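Local coordinates for DNA mismatch repair protein MutL (Aquifex aeolicus, PDB 6LZI) that probably binds and hydrolyses ATP with a Bergerat-type ATPase domain, captured here with ADP and magnesium, as part of a DNA mismatch repair endonuclease, at residues K21-N26 with Y93-V98; E59-V64 with F101-R106; S194-R199 with R221-R226. All coordinates share one frame; numbering follows the deposited sequence.

Contact 1: residues K21-N26 with Y93-V98; sequences KELVEN and YSISSV. With MG (magnesium ion), chain B; ADP (adenosine-5'-diphosphate), chain H.
I95 lays the end of its side chain, CD1, over two residues of the facing helix 16-29 in the Bergerat fold, the nucleotide-binding fold of GHKL ATPases. The methyl lies 3.9 Å from CB of E22 and 4.0 Å from CD2 of L23, so one atom of helix 91-96 meets both. CG1 of I95 stands beside its backbone N (chi1 -67°) and the chain runs out extended, which carries CD1 across the gap between 21-26 and 93-98, whose nearest CA atoms, those of E22 and I95, are 8.9 Å apart. L23 also packs on V137 and I95 on V139, both of strand 134-140, so both helices rest on the sheet.

One turn further along, helix 16-29 becomes polar. The OD1 atom of N26 binds magnesium at 2.0 Å, while its ND2 donates to O2A of ADP at 2.7 Å; the amide is thereby held at both ends, and O2A itself also ligates the metal. O1B of the nucleotide and three waters complete six-fold coordination. E22 and E25 act in the second shell: water 1 donates to both the backbone O and OE2 of E22, and water 2 to OE1 of E25. K21 probably tempers the negative charge gathered here, since it forms salt bridges with both glutamates. Its NZ meets OE1 of E22 at 2.9 Å from above the carboxylate plane, 51° out of it, and reaches OE2 of E25 more weakly at 3.3 Å.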
loop_
_atom_site.group_PDB
_atom_site.type_symbol
_atom_site.label_atom_id
_atom_site.label_comp_id
_atom_site.label_asym_id
_atom_site.label_seq_id
_atom_site.Cartn_x
_atom_site.Cartn_y
_atom_site.Cartn_z
ATOM N N LYS A 21 2.238 0.596 5.411
ATOM C CA LYS A 21 2.811 1.372 4.317
ATOM C C LYS A 21 4.268 0.967 4.110
ATOM O O LYS A 21 4.737 0.703 2.964
ATOM C CB LYS A 21 2.714 2.870 4.656
ATOM C CG LYS A 21 3.347 3.771 3.599
ATOM C CD LYS A 21 4.791 4.110 3.964
ATOM C CE LYS A 21 5.298 5.268 3.165
ATOM N NZ LYS A 21 6.751 5.408 3.444
ATOM N N GLU A 22 5.022 0.973 5.209
ATOM C CA GLU A 22 6.446 0.670 5.118
ATOM C C GLU A 22 6.638 -0.725 4.643
ATOM O O GLU A 22 7.506 -0.956 3.799
ATOM C CB GLU A 22 7.170 0.867 6.426
ATOM C CG GLU A 22 7.041 2.291 6.931
ATOM C CD GLU A 22 7.803 3.295 6.073
ATOM O OE1 GLU A 22 7.475 4.513 6.084
ATOM O OE2 GLU A 22 8.707 2.884 5.335
ATOM N N LEU A 23 5.801 -1.676 5.124
ATOM C CA LEU A 23 6.039 -3.045 4.650
ATOM C C LEU A 23 5.707 -3.199 3.161
ATOM O O LEU A 23 6.461 -3.827 2.422
ATOM C CB LEU A 23 5.249 -4.069 5.497
ATOM C CG LEU A 23 5.773 -3.962 6.938
ATOM C CD1 LEU A 23 4.867 -4.951 7.803
ATOM C CD2 LEU A 23 7.220 -4.194 7.202
ATOM N N VAL A 24 4.571 -2.650 2.702
ATOM C CA VAL A 24 4.195 -2.873 1.311
ATOM C C VAL A 24 5.171 -2.123 0.421
ATOM O O VAL A 24 5.549 -2.592 -0.649
ATOM C CB VAL A 24 2.748 -2.383 1.117
ATOM C CG1 VAL A 24 2.403 -2.272 -0.328
ATOM C CG2 VAL A 24 1.731 -3.329 1.908
ATOM N N GLU A 25 5.640 -0.967 0.881
ATOM C CA GLU A 25 6.684 -0.289 0.105
ATOM C C GLU A 25 7.897 -1.196 -0.081
ATOM O O GLU A 25 8.440 -1.271 -1.199
ATOM C CB GLU A 25 7.077 1.049 0.766
ATOM C CG GLU A 25 8.247 1.760 0.076
ATOM C CD GLU A 25 8.522 3.134 0.684
ATOM O OE1 GLU A 25 9.655 3.430 1.194
ATOM O OE2 GLU A 25 7.598 3.954 0.600
ATOM N N ASN A 26 8.281 -1.950 0.979
ATOM C CA ASN A 26 9.442 -2.819 0.914
ATOM C C ASN A 26 9.173 -3.976 -0.033
ATOM O O ASN A 26 10.053 -4.368 -0.821
ATOM C CB ASN A 26 9.783 -3.333 2.318
ATOM C CG ASN A 26 10.497 -2.285 3.132
ATOM O OD1 ASN A 26 10.984 -1.314 2.557
ATOM N ND2 ASN A 26 10.600 -2.454 4.414
ATOM N N TYR A 93 13.701 -1.162 11.648
ATOM C CA TYR A 93 14.181 -0.947 13.005
ATOM C C TYR A 93 13.129 -0.238 13.817
ATOM O O TYR A 93 12.846 -0.589 14.978
ATOM C CB TYR A 93 15.432 -0.099 12.982
ATOM C CG TYR A 93 15.863 0.340 14.342
ATOM C CD1 TYR A 93 16.439 -0.542 15.215
ATOM C CD2 TYR A 93 15.688 1.654 14.747
ATOM C CE1 TYR A 93 16.834 -0.131 16.490
ATOM C CE2 TYR A 93 16.099 2.083 16.010
ATOM C CZ TYR A 93 16.659 1.187 16.867
ATOM O OH TYR A 93 17.049 1.628 18.115
ATOM N N SER A 94 12.588 0.818 13.233
ATOM C CA SER A 94 11.638 1.620 13.955
ATOM C C SER A 94 10.361 0.808 14.201
ATOM O O SER A 94 9.777 0.895 15.292
ATOM C CB SER A 94 11.460 2.951 13.186
ATOM O OG SER A 94 10.213 2.992 12.558
ATOM N N ILE A 95 9.979 -0.098 13.275
ATOM C CA ILE A 95 8.797 -0.957 13.509
ATOM C C ILE A 95 9.093 -2.016 14.563
ATOM O O ILE A 95 8.269 -2.278 15.442
ATOM C CB ILE A 95 8.344 -1.626 12.193
ATOM C CG1 ILE A 95 7.809 -0.567 11.206
ATOM C CG2 ILE A 95 7.242 -2.740 12.422
ATOM C CD1 ILE A 95 7.577 -1.112 9.800
ATOM N N SER A 96 10.259 -2.618 14.510
ATOM C CA SER A 96 10.535 -3.714 15.457
ATOM C C SER A 96 10.745 -3.209 16.870
ATOM O O SER A 96 10.578 -3.964 17.841
ATOM C CB SER A 96 11.769 -4.456 14.993
ATOM O OG SER A 96 12.945 -3.625 15.141
ATOM N N SER A 97 11.059 -1.931 17.012
ATOM C CA SER A 97 11.326 -1.462 18.360
ATOM C C SER A 97 10.058 -1.098 19.131
ATOM O O SER A 97 10.134 -0.658 20.302
ATOM C CB SER A 97 12.302 -0.295 18.260
ATOM O OG SER A 97 11.738 0.813 17.635
ATOM N N VAL A 98 8.896 -1.319 18.540
ATOM C CA VAL A 98 7.630 -0.797 19.031
ATOM C C VAL A 98 6.609 -1.922 18.859
ATOM O O VAL A 98 5.410 -1.707 18.831
ATOM C CB VAL A 98 7.403 0.536 18.276
ATOM C CG1 VAL A 98 6.590 0.512 16.984
ATOM C CG2 VAL A 98 7.481 1.749 19.114
HETATM MG MG MG B . 11.711 0.420 3.320
HETATM P PB ADP H . 14.744 0.939 3.315
HETATM O O1B ADP H . 13.647 0.187 2.641
HETATM O O2B ADP H . 16.140 0.565 2.752
HETATM O O3B ADP H . 14.527 2.435 3.256
HETATM P PA ADP H . 13.824 -0.669 5.501
HETATM O O1A ADP H . 14.115 -0.656 6.974
HETATM O O2A ADP H . 12.387 -0.510 5.138
HETATM O O3A ADP H . 14.770 0.530 4.858
HETATM O "O5'" ADP H . 14.229 -2.098 4.867
HETATM C "C5'" ADP H . 15.636 -2.311 4.997
HETATM C "C4'" ADP H . 16.140 -3.242 3.899
HETATM O "O4'" ADP H . 15.602 -4.525 4.104
HETATM C "C3'" ADP H . 15.777 -2.875 2.475
HETATM O "O3'" ADP H . 16.813 -2.022 1.915
HETATM C "C2'" ADP H . 15.803 -4.220 1.775
HETATM O "O2'" ADP H . 17.223 -4.447 1.495
HETATM C "C1'" ADP H . 15.405 -5.182 2.868
HETATM N N9 ADP H . 13.992 -5.533 2.821
HETATM C C8 ADP H . 12.998 -5.115 3.652
HETATM N N7 ADP H . 11.808 -5.679 3.312
HETATM C C5 ADP H . 12.083 -6.444 2.224
HETATM C C6 ADP H . 11.247 -7.301 1.378
HETATM N N6 ADP H . 9.911 -7.400 1.619
HETATM N N1 ADP H . 11.860 -7.949 0.349
HETATM C C2 ADP H . 13.229 -7.775 0.128
HETATM N N3 ADP H . 14.047 -7.034 0.872
HETATM C C4 ADP H . 13.495 -6.377 1.929
HETATM O O HOH W 1 9.716 0.579 4.272
HETATM O O HOH W 2 11.205 1.301 1.547
HETATM O O HOH W 3 12.204 2.354 4.227
#

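Contact 2: residues E59-V64 with F101-R106; sequences EDVEKV and FKLRSR
L103 spreads its two methyls against two valines three residues apart on a helically wound segment. CD2 lies 4.1 Å from CG1 of V61, and CD1 lies 4.2 Å from CG2 of V64, so each branch of the leucine has its own partner and the contact is wholly apolar. The leucine meets the V61 side chain at a slant but lies nearly perpendicular to that of V64. CB of L103 faces 59-64, and with CG anti to the backbone N (chi1 174°) the fork comes to rest against the two valines. In V64, chi1 of -55° places CG2 between the backbone N and the carbonyl carbon, and it is this methyl that faces L103.

All three touching residues are buried, and they form the close part of the interface. Around them the fit is slacker: CA of S105 lies 7.5 Å from CA of V61, the nearest such pair, yet the serine side chain stays beyond contact distance of segment 59-64, and its hydroxyl is engaged instead with T135 and G134. The outer side of 59-64 is very different, with E59, E62 and K63 exposed. On the far side of the strand, R104 and R106 point away from segment 59-64, and R104 forms salt bridges with E115, E136 and E138.

V64 also touches ADP, so it belongs both to this apolar patch and to the wall of the nucleotide pocket of the Bergerat fold. Strand 100-106 runs between strands 113-119 and 134-140 of the large mixed sheet. Segment 59-64 covers this strand; V61 also packs on I116 of strand 113-119, and L92 of helix 91-96 touches both V64 and L103.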
loop_
_atom_site.group_PDB
_atom_site.type_symbol
_atom_site.label_atom_id
_atom_site.label_comp_id
_atom_site.label_asym_id
_atom_site.label_seq_id
_atom_site.Cartn_x
_atom_site.Cartn_y
_atom_site.Cartn_z
ATOM N N GLU A 59 22.487 -13.969 5.169
ATOM C CA GLU A 59 23.525 -13.146 5.789
ATOM C C GLU A 59 23.071 -11.711 6.040
ATOM O O GLU A 59 23.688 -11.016 6.859
ATOM C CB GLU A 59 24.800 -13.159 4.933
ATOM C CG GLU A 59 25.352 -14.559 4.734
ATOM C CD GLU A 59 26.807 -14.570 4.323
ATOM O OE1 GLU A 59 27.641 -14.231 5.186
ATOM O OE2 GLU A 59 27.119 -14.918 3.156
ATOM N N ASP A 60 21.986 -11.259 5.398
ATOM C CA ASP A 60 21.515 -9.899 5.559
ATOM C C ASP A 60 20.264 -9.811 6.431
ATOM O O ASP A 60 19.865 -8.699 6.814
ATOM C CB ASP A 60 21.229 -9.249 4.182
ATOM C CG ASP A 60 22.474 -9.163 3.272
ATOM O OD1 ASP A 60 23.577 -8.849 3.776
ATOM O OD2 ASP A 60 22.365 -9.408 2.044
ATOM N N VAL A 61 19.631 -10.946 6.756
ATOM C CA VAL A 61 18.393 -10.896 7.533
ATOM C C VAL A 61 18.616 -10.145 8.851
ATOM O O VAL A 61 17.835 -9.244 9.209
ATOM C CB VAL A 61 17.839 -12.317 7.759
ATOM C CG1 VAL A 61 16.679 -12.303 8.743
ATOM C CG2 VAL A 61 17.387 -12.903 6.444
ATOM N N GLU A 62 19.719 -10.462 9.569
ATOM C CA GLU A 62 19.892 -9.876 10.904
ATOM C C GLU A 62 20.089 -8.364 10.821
ATOM O O GLU A 62 19.587 -7.612 11.675
ATOM C CB GLU A 62 21.070 -10.519 11.645
ATOM C CG GLU A 62 20.873 -10.512 13.157
ATOM C CD GLU A 62 22.173 -10.528 13.971
ATOM O OE1 GLU A 62 23.053 -11.379 13.703
ATOM O OE2 GLU A 62 22.309 -9.677 14.883
ATOM N N LYS A 63 20.760 -7.923 9.764
ATOM C CA LYS A 63 21.122 -6.523 9.572
ATOM C C LYS A 63 19.899 -5.606 9.489
ATOM O O LYS A 63 19.920 -4.481 10.004
ATOM C CB LYS A 63 21.974 -6.437 8.298
ATOM C CG LYS A 63 22.644 -5.108 7.989
ATOM C CD LYS A 63 21.768 -4.264 7.060
ATOM C CE LYS A 63 21.293 -5.073 5.849
ATOM N NZ LYS A 63 20.011 -4.551 5.290
ATOM N N VAL A 64 18.813 -6.068 8.860
ATOM C CA VAL A 64 17.716 -5.168 8.528
ATOM C C VAL A 64 16.915 -4.724 9.738
ATOM O O VAL A 64 16.106 -3.800 9.615
ATOM C CB VAL A 64 16.777 -5.817 7.490
ATOM C CG1 VAL A 64 17.549 -6.244 6.263
ATOM C CG2 VAL A 64 16.031 -6.994 8.104
ATOM N N PHE A 101 7.963 -8.550 16.841
ATOM C CA PHE A 101 8.248 -8.439 15.418
ATOM C C PHE A 101 8.850 -9.741 14.934
ATOM O O PHE A 101 9.853 -10.204 15.488
ATOM C CB PHE A 101 9.232 -7.260 15.211
ATOM C CG PHE A 101 9.700 -7.081 13.794
ATOM C CD1 PHE A 101 10.856 -7.720 13.360
ATOM C CD2 PHE A 101 9.088 -6.135 12.942
ATOM C CE1 PHE A 101 11.296 -7.527 12.037
ATOM C CE2 PHE A 101 9.536 -5.966 11.633
ATOM C CZ PHE A 101 10.624 -6.624 11.196
ATOM N N LYS A 102 8.284 -10.335 13.881
ATOM C CA LYS A 102 9.016 -11.399 13.217
ATOM C C LYS A 102 9.240 -11.046 11.753
ATOM O O LYS A 102 8.360 -10.522 11.098
ATOM C CB LYS A 102 8.267 -12.750 13.291
ATOM C CG LYS A 102 8.294 -13.419 14.641
ATOM C CD LYS A 102 7.730 -14.814 14.578
ATOM C CE LYS A 102 7.505 -15.362 16.002
ATOM N NZ LYS A 102 6.416 -16.387 15.941
ATOM N N LEU A 103 10.388 -11.373 11.222
ATOM C CA LEU A 103 10.547 -11.277 9.769
ATOM C C LEU A 103 11.122 -12.590 9.280
ATOM O O LEU A 103 12.132 -13.034 9.793
ATOM C CB LEU A 103 11.491 -10.160 9.382
ATOM C CG LEU A 103 11.912 -9.961 7.886
ATOM C CD1 LEU A 103 12.150 -8.441 7.522
ATOM C CD2 LEU A 103 13.144 -10.689 7.524
ATOM N N ARG A 104 10.472 -13.230 8.324
ATOM C CA ARG A 104 11.055 -14.405 7.706
ATOM C C ARG A 104 11.249 -14.121 6.217
ATOM O O ARG A 104 10.433 -13.438 5.602
ATOM C CB ARG A 104 10.179 -15.673 7.937
ATOM C CG ARG A 104 8.771 -15.660 7.288
ATOM C CD ARG A 104 8.062 -16.993 7.678
ATOM N NE ARG A 104 7.819 -16.972 9.133
ATOM C CZ ARG A 104 6.764 -16.362 9.681
ATOM N NH1 ARG A 104 5.890 -15.713 8.907
ATOM N NH2 ARG A 104 6.575 -16.359 11.018
ATOM N N SER A 105 12.342 -14.617 5.653
ATOM C CA SER A 105 12.649 -14.356 4.228
ATOM C C SER A 105 13.499 -15.475 3.631
ATOM O O SER A 105 14.425 -16.006 4.260
ATOM C CB SER A 105 13.386 -13.014 4.033
ATOM O OG SER A 105 13.481 -12.682 2.669
ATOM N N ARG A 106 13.158 -15.836 2.400
ATOM C CA ARG A 106 13.882 -16.806 1.631
ATOM C C ARG A 106 14.363 -16.087 0.367
ATOM O O ARG A 106 13.549 -15.555 -0.403
ATOM C CB ARG A 106 12.998 -17.971 1.265
ATOM C CG ARG A 106 13.798 -19.031 0.460
ATOM C CD ARG A 106 12.871 -20.231 0.119
ATOM N NE ARG A 106 13.387 -20.999 -1.005
ATOM C CZ ARG A 106 12.697 -21.987 -1.575
ATOM N NH1 ARG A 106 11.511 -22.326 -1.058
ATOM N NH2 ARG A 106 13.157 -22.603 -2.665
#

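Contact 3: residues S194-R199 with R221-R226; sequences SSLKER and RAFVSR
F223 presents its ring to two consecutive residues at the start of helix 196-204. CE2 lies 3.6 Å from both CB and CG of K197, while CE1 is 3.9 Å from CD2 of L196; the aliphatic part of the lysine and the leucine tip therefore take different carbons of one ring, each approaching it obliquely. That leucine methyl also touches R221, coming 3.6 Å from NH1 as the leucine and the arginine run alongside one another, pointing opposite ways. R221 runs fully extended from CG to NE, which carries NH1 as far as the leucine methyl.

The contact joins the first turn of the helix to strand 219-225 of the five-stranded mixed sheet, in the second domain of MutL, whose S5-like alpha/beta fold follows the ATPase domain in this family.

Next outward come the polar ends. K197 bends at chi4 (-94°), and its NZ leaves the ring to form a salt bridge with E201 and a hydrogen bond to the carbonyl of T208. R221 pairs through NE with E210 of the adjoining strand 209-213, and E210 also packs against K197 and F223. The helix start is fixed by a capping box: the N-cap residue S195 accepts from N of E198 on its OG at 3.1 Å, and N of S195 returns a bond of 2.8 Å to OE1 of E198, nearly straight at 171° but approaching from above the carboxylate plane.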
loop_
_atom_site.group_PDB
_atom_site.type_symbol
_atom_site.label_atom_id
_atom_site.label_comp_id
_atom_site.label_asym_id
_atom_site.label_seq_id
_atom_site.Cartn_x
_atom_site.Cartn_y
_atom_site.Cartn_z
ATOM N N SER A 194 -3.765 -6.583 -13.928
ATOM C CA SER A 194 -4.594 -6.170 -15.060
ATOM C C SER A 194 -4.069 -4.865 -15.641
ATOM O O SER A 194 -3.017 -4.360 -15.236
ATOM C CB SER A 194 -6.059 -6.027 -14.648
ATOM O OG SER A 194 -6.168 -4.888 -13.815
ATOM N N SER A 195 -4.799 -4.341 -16.624
ATOM C CA SER A 195 -4.437 -3.074 -17.185
ATOM C C SER A 195 -4.787 -2.012 -16.158
ATOM O O SER A 195 -5.488 -2.284 -15.172
ATOM C CB SER A 195 -5.202 -2.812 -18.469
ATOM O OG SER A 195 -6.548 -2.517 -18.138
ATOM N N LEU A 196 -4.271 -0.830 -16.368
ATOM C CA LEU A 196 -4.565 0.244 -15.409
ATOM C C LEU A 196 -6.061 0.536 -15.363
ATOM O O LEU A 196 -6.649 0.668 -14.271
ATOM C CB LEU A 196 -3.775 1.520 -15.720
ATOM C CG LEU A 196 -3.979 2.752 -14.817
ATOM C CD1 LEU A 196 -3.693 2.451 -13.387
ATOM C CD2 LEU A 196 -3.161 3.965 -15.296
ATOM N N LYS A 197 -6.691 0.676 -16.539
ATOM C CA LYS A 197 -8.121 0.974 -16.566
ATOM C C LYS A 197 -8.941 -0.128 -15.902
ATOM O O LYS A 197 -9.865 0.165 -15.135
ATOM C CB LYS A 197 -8.592 1.213 -18.013
ATOM C CG LYS A 197 -10.018 1.762 -18.035
ATOM C CD LYS A 197 -10.426 2.062 -19.451
ATOM C CE LYS A 197 -11.545 3.032 -19.450
ATOM N NZ LYS A 197 -12.645 2.099 -19.501
ATOM N N GLU A 198 -8.590 -1.397 -16.146
ATOM C CA GLU A 198 -9.246 -2.505 -15.448
ATOM C C GLU A 198 -9.048 -2.405 -13.943
ATOM O O GLU A 198 -9.982 -2.690 -13.167
ATOM C CB GLU A 198 -8.728 -3.853 -15.932
ATOM C CG GLU A 198 -9.224 -4.176 -17.295
ATOM C CD GLU A 198 -8.275 -5.069 -18.075
ATOM O OE1 GLU A 198 -7.222 -5.518 -17.532
ATOM O OE2 GLU A 198 -8.595 -5.323 -19.258
ATOM N N ARG A 199 -7.842 -1.971 -13.519
ATOM C CA ARG A 199 -7.521 -1.892 -12.097
ATOM C C ARG A 199 -8.293 -0.750 -11.427
ATOM O O ARG A 199 -8.855 -0.925 -10.335
ATOM C CB ARG A 199 -6.009 -1.712 -11.943
ATOM C CG ARG A 199 -5.507 -1.346 -10.529
ATOM C CD ARG A 199 -5.992 -2.362 -9.478
ATOM N NE ARG A 199 -5.437 -3.686 -9.745
ATOM C CZ ARG A 199 -4.250 -4.121 -9.357
ATOM N NH1 ARG A 199 -3.350 -3.400 -8.664
ATOM N NH2 ARG A 199 -3.960 -5.387 -9.617
ATOM N N ARG A 221 -3.599 11.638 -17.511
ATOM C CA ARG A 221 -4.479 10.534 -17.846
ATOM C C ARG A 221 -5.460 10.425 -16.682
ATOM O O ARG A 221 -5.037 10.193 -15.534
ATOM C CB ARG A 221 -3.666 9.242 -18.019
ATOM C CG ARG A 221 -4.411 8.025 -18.551
ATOM C CD ARG A 221 -3.494 6.805 -18.535
ATOM N NE ARG A 221 -4.105 5.704 -19.247
ATOM C CZ ARG A 221 -3.583 4.489 -19.367
ATOM N NH1 ARG A 221 -2.405 4.186 -18.808
ATOM N NH2 ARG A 221 -4.266 3.579 -20.048
ATOM N N ALA A 222 -6.755 10.601 -16.962
ATOM C CA ALA A 222 -7.757 10.401 -15.924
ATOM C C ALA A 222 -8.756 9.313 -16.294
ATOM O O ALA A 222 -8.946 8.965 -17.474
ATOM C CB ALA A 222 -8.519 11.692 -15.608
ATOM N N PHE A 223 -9.430 8.816 -15.262
ATOM C CA PHE A 223 -10.561 7.907 -15.412
ATOM C C PHE A 223 -11.696 8.525 -14.638
ATOM O O PHE A 223 -11.527 8.776 -13.439
ATOM C CB PHE A 223 -10.230 6.502 -14.860
ATOM C CG PHE A 223 -9.012 5.908 -15.523
ATOM C CD1 PHE A 223 -7.724 6.247 -15.068
ATOM C CD2 PHE A 223 -9.145 5.128 -16.660
ATOM C CE1 PHE A 223 -6.569 5.749 -15.738
ATOM C CE2 PHE A 223 -8.045 4.655 -17.322
ATOM C CZ PHE A 223 -6.737 4.976 -16.870
ATOM N N VAL A 224 -12.827 8.774 -15.313
ATOM C CA VAL A 224 -13.932 9.519 -14.716
ATOM C C VAL A 224 -15.189 8.663 -14.754
ATOM O O VAL A 224 -15.443 7.956 -15.735
ATOM C CB VAL A 224 -14.164 10.872 -15.435
ATOM C CG1 VAL A 224 -12.915 11.706 -15.330
ATOM C CG2 VAL A 224 -14.516 10.648 -16.863
ATOM N N SER A 225 -15.989 8.727 -13.686
ATOM C CA SER A 225 -17.307 8.096 -13.705
ATOM C C SER A 225 -18.274 9.036 -13.024
ATOM O O SER A 225 -18.025 9.423 -11.872
ATOM C CB SER A 225 -17.295 6.751 -12.985
ATOM O OG SER A 225 -18.577 6.150 -13.010
ATOM N N ARG A 226 -19.365 9.368 -13.704
ATOM C CA ARG A 226 -20.053 10.599 -13.338
ATOM C C ARG A 226 -21.141 10.466 -12.296
ATOM O O ARG A 226 -21.461 11.467 -11.636
ATOM C CB ARG A 226 -20.660 11.267 -14.566
ATOM C CG ARG A 226 -19.615 12.031 -15.290
ATOM C CD ARG A 226 -20.182 13.057 -16.204
ATOM N NE ARG A 226 -19.130 14.011 -16.477
ATOM C CZ ARG A 226 -18.981 15.163 -15.832
ATOM N NH1 ARG A 226 -19.815 15.511 -14.852
ATOM N NH2 ARG A 226 -17.983 15.962 -16.169
#

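How the contacts relate
Contacts 1 and 2 belong to one ATPase unit and adjoin: their centres are 12 Å apart, and F101 of contact 2 packs on helix 91-96 of contact 1, with its CG 3.6 Å from CB of S96 and its CD2 3.9 Å from CG2 of I95. Their segments alternate along the chain, and both reach the nucleotide. Contact 1 supplies the magnesium ligand N26, whereas the V64 side chain of contact 2 comes within about 3 Å of ADP but stays about 9 Å from the metal. Contact 3 lies apart in the second, S5-like domain, its centre about 30 Å from that of contact 1 and 37 Å from that of contact 2.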